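Local coordinates for BRAMP domain protein (Streptomyces davawensis, PDB 5MLD) that replaces the C-8 methyl group of FMN with an amino group taken from glutamate, making the 8-aminoflavin phosphate precursor of the antibiotic roseoflavin, at residues 30-34 with 35-39; 181-184 with 185-189. All blocks are in the same frame, centred on the assembly; numbering follows the deposited sequence.

Contact 1 (30-34 with 35-39); sequences PLYEK and EGIET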
ATOM      1  N   PRO A  30      -7.245 -10.667 -28.568  1.00 19.18           N
ATOM      2  CA  PRO A  30      -6.716 -10.826 -29.940  1.00 20.17           C
ATOM      3  C   PRO A  30      -5.225 -10.583 -30.032  1.00 22.71           C
ATOM      4  O   PRO A  30      -4.570 -11.169 -30.906  1.00 20.79           O
ATOM      5  CB  PRO A  30      -7.501  -9.798 -30.769  1.00 21.93           C
ATOM      6  CG  PRO A  30      -8.024  -8.826 -29.777  1.00 23.81           C
ATOM      7  CD  PRO A  30      -8.254  -9.599 -28.507  1.00 22.07           C
ATOM      8  N   LEU A  31      -4.661  -9.748 -29.157  1.00 21.22           N
ATOM      9  CA  LEU A  31      -3.215  -9.551 -29.174  1.00 19.81           C
ATOM     10  C   LEU A  31      -2.481 -10.820 -28.745  1.00 22.05           C
ATOM     11  O   LEU A  31      -1.474 -11.197 -29.361  1.00 21.60           O
ATOM     12  CB  LEU A  31      -2.822  -8.374 -28.283  1.00 18.80           C
ATOM     13  CG  LEU A  31      -3.348  -7.003 -28.702  1.00 19.12           C
ATOM     14  CD1 LEU A  31      -3.044  -6.011 -27.591  1.00 21.05           C
ATOM     15  CD2 LEU A  31      -2.744  -6.545 -30.030  1.00 22.84           C
ATOM     16  N   TYR A  32      -2.965 -11.500 -27.700  1.00 16.92           N
ATOM     17  CA  TYR A  32      -2.345 -12.772 -27.328  1.00 19.14           C
ATOM     18  C   TYR A  32      -2.478 -13.790 -28.451  1.00 21.20           C
ATOM     19  O   TYR A  32      -1.521 -14.511 -28.757  1.00 22.64           O
ATOM     20  CB  TYR A  32      -2.958 -13.337 -26.046  1.00 18.62           C
ATOM     21  CG  TYR A  32      -2.356 -12.806 -24.767  1.00 17.36           C
ATOM     22  CD1 TYR A  32      -1.008 -12.961 -24.503  1.00 19.18           C
ATOM     23  CD2 TYR A  32      -3.142 -12.137 -23.819  1.00 19.79           C
ATOM     24  CE1 TYR A  32      -0.446 -12.475 -23.345  1.00 18.92           C
ATOM     25  CE2 TYR A  32      -2.591 -11.650 -22.651  1.00 18.36           C
ATOM     26  CZ  TYR A  32      -1.237 -11.825 -22.415  1.00 19.99           C
ATOM     27  OH  TYR A  32      -0.655 -11.338 -21.276  1.00 18.63           O
ATOM     28  N   GLU A  33      -3.653 -13.849 -29.093  1.00 16.10           N
ATOM     29  CA  GLU A  33      -3.850 -14.816 -30.167  1.00 23.75           C
ATOM     30  C   GLU A  33      -2.902 -14.549 -31.334  1.00 22.26           C
ATOM     31  O   GLU A  33      -2.413 -15.497 -31.965  1.00 24.98           O
ATOM     32  CB  GLU A  33      -5.313 -14.810 -30.624  1.00 21.23           C
ATOM     33  CG  GLU A  33      -6.316 -15.264 -29.543  1.00 20.49           C
ATOM     34  CD  GLU A  33      -6.201 -16.747 -29.132  1.00 26.01           C
ATOM     35  OE1 GLU A  33      -5.486 -17.521 -29.803  1.00 24.20           O
ATOM     36  OE2 GLU A  33      -6.846 -17.158 -28.132  1.00 23.06           O
ATOM     37  N   LYS A  34      -2.629 -13.270 -31.639  1.00 21.11           N
ATOM     38  CA  LYS A  34      -1.643 -12.946 -32.674  1.00 23.03           C
ATOM     39  C   LYS A  34      -0.245 -13.406 -32.283  1.00 30.01           C
ATOM     40  O   LYS A  34       0.585 -13.675 -33.163  1.00 25.39           O
ATOM     41  CB  LYS A  34      -1.597 -11.439 -32.954  1.00 23.10           C
ATOM     42  CG  LYS A  34      -2.852 -10.821 -33.541  1.00 28.87           C
ATOM     43  CD  LYS A  34      -2.706  -9.308 -33.614  1.00 26.39           C
ATOM     44  CE  LYS A  34      -3.955  -8.633 -34.191  1.00 27.47           C
ATOM     45  NZ  LYS A  34      -4.254  -9.073 -35.594  1.00 25.45           N
ATOM     46  N   GLU A  35       0.050 -13.451 -30.975  1.00 22.33           N
ATOM     47  CA  GLU A  35       1.310 -13.989 -30.462  1.00 27.11           C
ATOM     48  C   GLU A  35       1.372 -15.510 -30.523  1.00 29.42           C
ATOM     49  O   GLU A  35       2.403 -16.089 -30.148  1.00 24.82           O
ATOM     50  CB  GLU A  35       1.538 -13.548 -29.007  1.00 23.64           C
ATOM     51  CG  GLU A  35       1.873 -12.075 -28.823  1.00 25.07           C
ATOM     52  CD  GLU A  35       3.367 -11.782 -28.993  1.00 32.41           C
ATOM     53  OE1 GLU A  35       4.150 -12.721 -29.281  1.00 30.25           O
ATOM     54  OE2 GLU A  35       3.760 -10.611 -28.830  1.00 29.36           O
ATOM     55  N   GLY A  36       0.307 -16.178 -30.952  1.00 24.12           N
ATOM     56  CA  GLY A  36       0.289 -17.625 -30.909  1.00 25.65           C
ATOM     57  C   GLY A  36      -0.005 -18.200 -29.548  1.00 26.95           C
ATOM     58  O   GLY A  36       0.244 -19.386 -29.313  1.00 25.95           O
ATOM     59  N   ILE A  37      -0.525 -17.396 -28.627  1.00 24.74           N
ATOM     60  CA  ILE A  37      -0.804 -17.847 -27.271  1.00 19.27           C
ATOM     61  C   ILE A  37      -2.315 -17.980 -27.134  1.00 24.97           C
ATOM     62  O   ILE A  37      -3.050 -17.001 -27.315  1.00 22.09           O
ATOM     63  CB  ILE A  37      -0.195 -16.892 -26.241  1.00 21.79           C
ATOM     64  CG1 ILE A  37       1.325 -16.881 -26.450  1.00 25.97           C
ATOM     65  CG2 ILE A  37      -0.571 -17.300 -24.820  1.00 21.93           C
ATOM     66  CD1 ILE A  37       2.106 -16.210 -25.395  1.00 28.07           C
ATOM     67  N   GLU A  38      -2.770 -19.206 -26.888  1.00 20.16           N
ATOM     68  CA  GLU A  38      -4.195 -19.486 -26.800  1.00 21.77           C
ATOM     69  C   GLU A  38      -4.735 -18.895 -25.510  1.00 20.66           C
ATOM     70  O   GLU A  38      -4.136 -19.067 -24.447  1.00 22.89           O
ATOM     71  CB  GLU A  38      -4.452 -20.986 -26.832  1.00 25.36           C
ATOM     72  CG  GLU A  38      -3.707 -21.710 -27.942  1.00 33.32           C
ATOM     73  CD  GLU A  38      -3.994 -23.193 -27.963  1.00 37.23           C
ATOM     74  OE1 GLU A  38      -4.187 -23.787 -26.876  1.00 36.12           O
ATOM     75  OE2 GLU A  38      -4.041 -23.761 -29.073  1.00 48.42           O
ATOM     76  N   THR A  39      -5.860 -18.193 -25.604  1.00 18.39           N
ATOM     77  CA  THR A  39      -6.413 -17.485 -24.456  1.00 18.91           C
ATOM     78  C   THR A  39      -7.690 -18.148 -23.974  1.00 22.67           C
ATOM     79  O   THR A  39      -8.455 -18.721 -24.758  1.00 26.18           O
ATOM     80  CB  THR A  39      -6.721 -16.028 -24.782  1.00 23.22           C
ATOM     81  OG1 THR A  39      -7.717 -15.969 -25.814  1.00 25.31           O
ATOM     82  CG2 THR A  39      -5.479 -15.328 -25.231  1.00 24.96           C
TER
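The carboxylate of E33, on the last turn of helix 20-34, reaches past the turn that follows and takes hold of T39. Its CB starts out away from residues 35-39, CG lying beside the backbone N; the chain then bends at chi2 (-67°), so that CG comes within 4.0 Å of T39 OG1. CD and OE1 both lie nearest the carbonyl oxygen of I37, with E38 CA a little farther from OE1. The grip itself is made by OE2, which accepts two hydrogen bonds from one residue. The T39 hydroxyl, OG1, donates to E33 OE2 at 2.7 Å, on the anti side and 20° out of the carboxylate plane, while T39 N donates to the same oxygen at 2.9 Å from above that plane.

On the other branch of T39, the methyl CG2 presses against Y32 CB at 3.3 Å, a tight fit. The Y32 ring runs on inward, with I37 CG2 coming obliquely alongside at 4.4 Å from CD1, and its hydroxyl is hydrogen-bonded to T196 OG1 on helix 183-205. E35 also turns to that helix, its OE1 in a salt bridge with R201.

The backbone closes the helix with two bonds into its last turn: I37 N donates to Y32 O at 3.1 Å, and G36 N to E33 O at 3.0 Å. G36 has positive phi (79°), a conformation glycine adopts readily. This is a Schellman motif, here ending the helix of the beta-alpha-beta unit 4-9, 20-34, 38-43 and turning the chain into its second parallel strand, as belongs to a flavodoxin-like fold.

Contact 2 (181-184 with 185-189); sequences RHFH and TNKLI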
ATOM      1  N   ARG A 181     -10.854   3.895 -26.374  1.00 17.96           N
ATOM      2  CA  ARG A 181     -10.022   4.748 -27.222  1.00 19.72           C
ATOM      3  C   ARG A 181      -9.037   5.577 -26.394  1.00 18.40           C
ATOM      4  O   ARG A 181      -8.570   6.644 -26.831  1.00 16.79           O
ATOM      5  CB  ARG A 181     -10.905   5.639 -28.103  1.00 24.62           C
ATOM      6  CG  ARG A 181     -11.704   4.813 -29.117  1.00 24.93           C
ATOM      7  CD  ARG A 181     -12.449   5.659 -30.122  1.00 32.65           C
ATOM      8  NE  ARG A 181     -11.537   6.486 -30.903  1.00 23.83           N
ATOM      9  CZ  ARG A 181     -10.871   6.066 -31.975  1.00 29.81           C
ATOM     10  NH1 ARG A 181     -11.012   4.825 -32.419  1.00 29.42           N
ATOM     11  NH2 ARG A 181     -10.065   6.896 -32.607  1.00 27.55           N
ATOM     12  N   HIS A 182      -8.719   5.113 -25.187  1.00 18.70           N
ATOM     13  CA  HIS A 182      -7.785   5.816 -24.317  1.00 19.08           C
ATOM     14  C   HIS A 182      -6.371   5.380 -24.693  1.00 18.31           C
ATOM     15  O   HIS A 182      -5.998   4.216 -24.499  1.00 18.96           O
ATOM     16  CB  HIS A 182      -8.105   5.537 -22.849  1.00 16.86           C
ATOM     17  CG  HIS A 182      -7.468   6.496 -21.896  1.00 19.34           C
ATOM     18  ND1 HIS A 182      -7.697   7.855 -21.943  1.00 21.74           N
ATOM     19  CD2 HIS A 182      -6.590   6.294 -20.885  1.00 15.17           C
ATOM     20  CE1 HIS A 182      -6.993   8.448 -20.993  1.00 22.67           C
ATOM     21  NE2 HIS A 182      -6.322   7.520 -20.330  1.00 22.25           N
ATOM     22  N   PHE A 183      -5.590   6.326 -25.224  1.00 17.82           N
ATOM     23  CA  PHE A 183      -4.277   6.015 -25.789  1.00 20.28           C
ATOM     24  C   PHE A 183      -3.382   5.341 -24.762  1.00 21.58           C
ATOM     25  O   PHE A 183      -2.753   4.315 -25.045  1.00 18.53           O
ATOM     26  CB  PHE A 183      -3.610   7.302 -26.310  1.00 15.13           C
ATOM     27  CG  PHE A 183      -2.154   7.134 -26.689  1.00 21.74           C
ATOM     28  CD1 PHE A 183      -1.799   6.442 -27.842  1.00 20.81           C
ATOM     29  CD2 PHE A 183      -1.145   7.666 -25.895  1.00 20.10           C
ATOM     30  CE1 PHE A 183      -0.451   6.270 -28.196  1.00 18.84           C
ATOM     31  CE2 PHE A 183       0.206   7.514 -26.244  1.00 24.83           C
ATOM     32  CZ  PHE A 183       0.548   6.814 -27.405  1.00 19.01           C
ATOM     33  N   HIS A 184      -3.303   5.915 -23.561  1.00 17.06           N
ATOM     34  CA  HIS A 184      -2.356   5.404 -22.579  1.00 17.87           C
ATOM     35  C   HIS A 184      -2.694   3.966 -22.197  1.00 19.48           C
ATOM     36  O   HIS A 184      -1.805   3.104 -22.164  1.00 18.06           O
ATOM     37  CB  HIS A 184      -2.342   6.326 -21.358  1.00 13.57           C
ATOM     38  CG  HIS A 184      -1.257   6.013 -20.374  1.00 14.88           C
ATOM     39  ND1 HIS A 184       0.032   6.481 -20.512  1.00 17.49           N
ATOM     40  CD2 HIS A 184      -1.272   5.280 -19.234  1.00 18.05           C
ATOM     41  CE1 HIS A 184       0.762   6.067 -19.491  1.00 14.03           C
ATOM     42  NE2 HIS A 184      -0.006   5.332 -18.703  1.00 21.63           N
ATOM     43  N   THR A 185      -3.982   3.676 -21.970  1.00 16.07           N
ATOM     44  CA  THR A 185      -4.396   2.306 -21.666  1.00 14.58           C
ATOM     45  C   THR A 185      -4.098   1.378 -22.837  1.00 16.55           C
ATOM     46  O   THR A 185      -3.577   0.273 -22.654  1.00 17.67           O
ATOM     47  CB  THR A 185      -5.884   2.261 -21.322  1.00 16.75           C
ATOM     48  OG1 THR A 185      -6.115   3.074 -20.166  1.00 15.98           O
ATOM     49  CG2 THR A 185      -6.342   0.836 -21.020  1.00 18.11           C
ATOM     50  N   ASN A 186      -4.423   1.815 -24.050  1.00 16.70           N
ATOM     51  CA  ASN A 186      -4.235   0.933 -25.193  1.00 19.18           C
ATOM     52  C   ASN A 186      -2.763   0.624 -25.412  1.00 20.42           C
ATOM     53  O   ASN A 186      -2.400  -0.511 -25.756  1.00 18.70           O
ATOM     54  CB  ASN A 186      -4.863   1.546 -26.438  1.00 18.60           C
ATOM     55  CG  ASN A 186      -6.355   1.278 -26.513  1.00 16.80           C
ATOM     56  OD1 ASN A 186      -6.832   0.238 -26.036  1.00 19.08           O
ATOM     57  ND2 ASN A 186      -7.101   2.207 -27.111  1.00 19.77           N
ATOM     58  N   LYS A 187      -1.890   1.593 -25.165  1.00 17.52           N
ATOM     59  CA  LYS A 187      -0.475   1.290 -25.344  1.00 16.50           C
ATOM     60  C   LYS A 187       0.038   0.409 -24.208  1.00 18.46           C
ATOM     61  O   LYS A 187       0.819  -0.514 -24.451  1.00 16.83           O
ATOM     62  CB  LYS A 187       0.345   2.579 -25.499  1.00 25.25           C
ATOM     63  CG  LYS A 187       1.099   3.104 -24.290  1.00 27.08           C
ATOM     64  CD  LYS A 187       1.822   4.408 -24.657  1.00 24.92           C
ATOM     65  CE  LYS A 187       2.330   5.158 -23.440  1.00 23.63           C
ATOM     66  NZ  LYS A 187       2.798   6.529 -23.811  1.00 21.61           N
ATOM     67  N   LEU A 188      -0.446   0.616 -22.969  1.00 15.80           N
ATOM     68  CA  LEU A 188      -0.026  -0.272 -21.882  1.00 19.42           C
ATOM     69  C   LEU A 188      -0.469  -1.719 -22.123  1.00 17.81           C
ATOM     70  O   LEU A 188       0.277  -2.659 -21.823  1.00 17.09           O
ATOM     71  CB  LEU A 188      -0.563   0.227 -20.536  1.00 16.89           C
ATOM     72  CG  LEU A 188       0.056   1.539 -20.025  1.00 19.42           C
ATOM     73  CD1 LEU A 188      -0.346   1.752 -18.577  1.00 19.34           C
ATOM     74  CD2 LEU A 188       1.583   1.573 -20.152  1.00 21.84           C
ATOM     75  N   ILE A 189      -1.696  -1.929 -22.602  1.00 15.10           N
ATOM     76  CA  ILE A 189      -2.144  -3.296 -22.872  1.00 17.08           C
ATOM     77  C   ILE A 189      -1.200  -3.968 -23.864  1.00 20.28           C
ATOM     78  O   ILE A 189      -0.796  -5.127 -23.682  1.00 18.61           O
ATOM     79  CB  ILE A 189      -3.600  -3.300 -23.377  1.00 18.60           C
ATOM     80  CG1 ILE A 189      -4.556  -2.906 -22.243  1.00 17.32           C
ATOM     81  CG2 ILE A 189      -3.984  -4.677 -23.886  1.00 20.98           C
ATOM     82  CD1 ILE A 189      -6.004  -2.739 -22.707  1.00 17.49           C
TER
HETATM   83  O   HOH W   1       0.806   7.810 -22.764  1.00 25.78           O
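H184 and K187 are brought together by two torsions: the histidine sends CG trans to its backbone N (chi1 -171°), and the lysine has an unusual chi1 of 100° from which the rest of its chain runs out extended. They meet in the first turn of helix 183-205, with H182 at the N-cap position. Three backbone bonds of the usual i to i+4 kind start the helix; the first, N186 N to H182 O, is 2.9 Å long and nearly straight at 163°.

The lysine chain runs alongside two rings, touching F183 with CD and lying near H184 with CE. Its CD lies 3.8 Å from F183 CE2, and its CE comes to 4.0 Å from H184 ND1. A water in the plane of the imidazole, at its edge, joins the two polar ends: it lies 2.7 Å from H184 ND1 and accepts from K187 NZ. The same NZ also donates to the carbonyl oxygens of T235 and A237 of the third subunit, so three bonds fix the end of this buried chain, and their oxygens would be expected to stabilise its charge. L188 CD1 approaches the NE2-CD2 side of the H184 ring obliquely.

Polar groups of this first turn also reach neighbouring subunits. H182 NE2 donates to A168 O of the fourth subunit, and N186 ND2 bonds to S223 of the second subunit as well as to D180 O just upstream. Between H182 and T185 the side chains cross at about a right angle; T185 OG1, itself hydrogen-bonded to Y163 O, sits in the imidazole plane at its edge, 3.3 Å from H182 CD2.

In the fold
Contact 1 comes first along the chain and contact 2 follows in series, their centres about 18 Å apart and on the same side of the chain's centre. The first closes helix 20-34 and leads into strand 38-43, which pairs parallel with 4-9 in the central, mainly parallel sheet; the second opens helix 183-205. These two helices lie against each other, and the contacts touch directly where L31 CD1 meets I189 CG2 at 4.0 Å. Contact 1 meets no other chain of the assembly, whereas contact 2 is buried among all three neighbouring subunits. The start of helix 183-205 thus joins the flavodoxin-like core to subunit interfaces of the homotetramer.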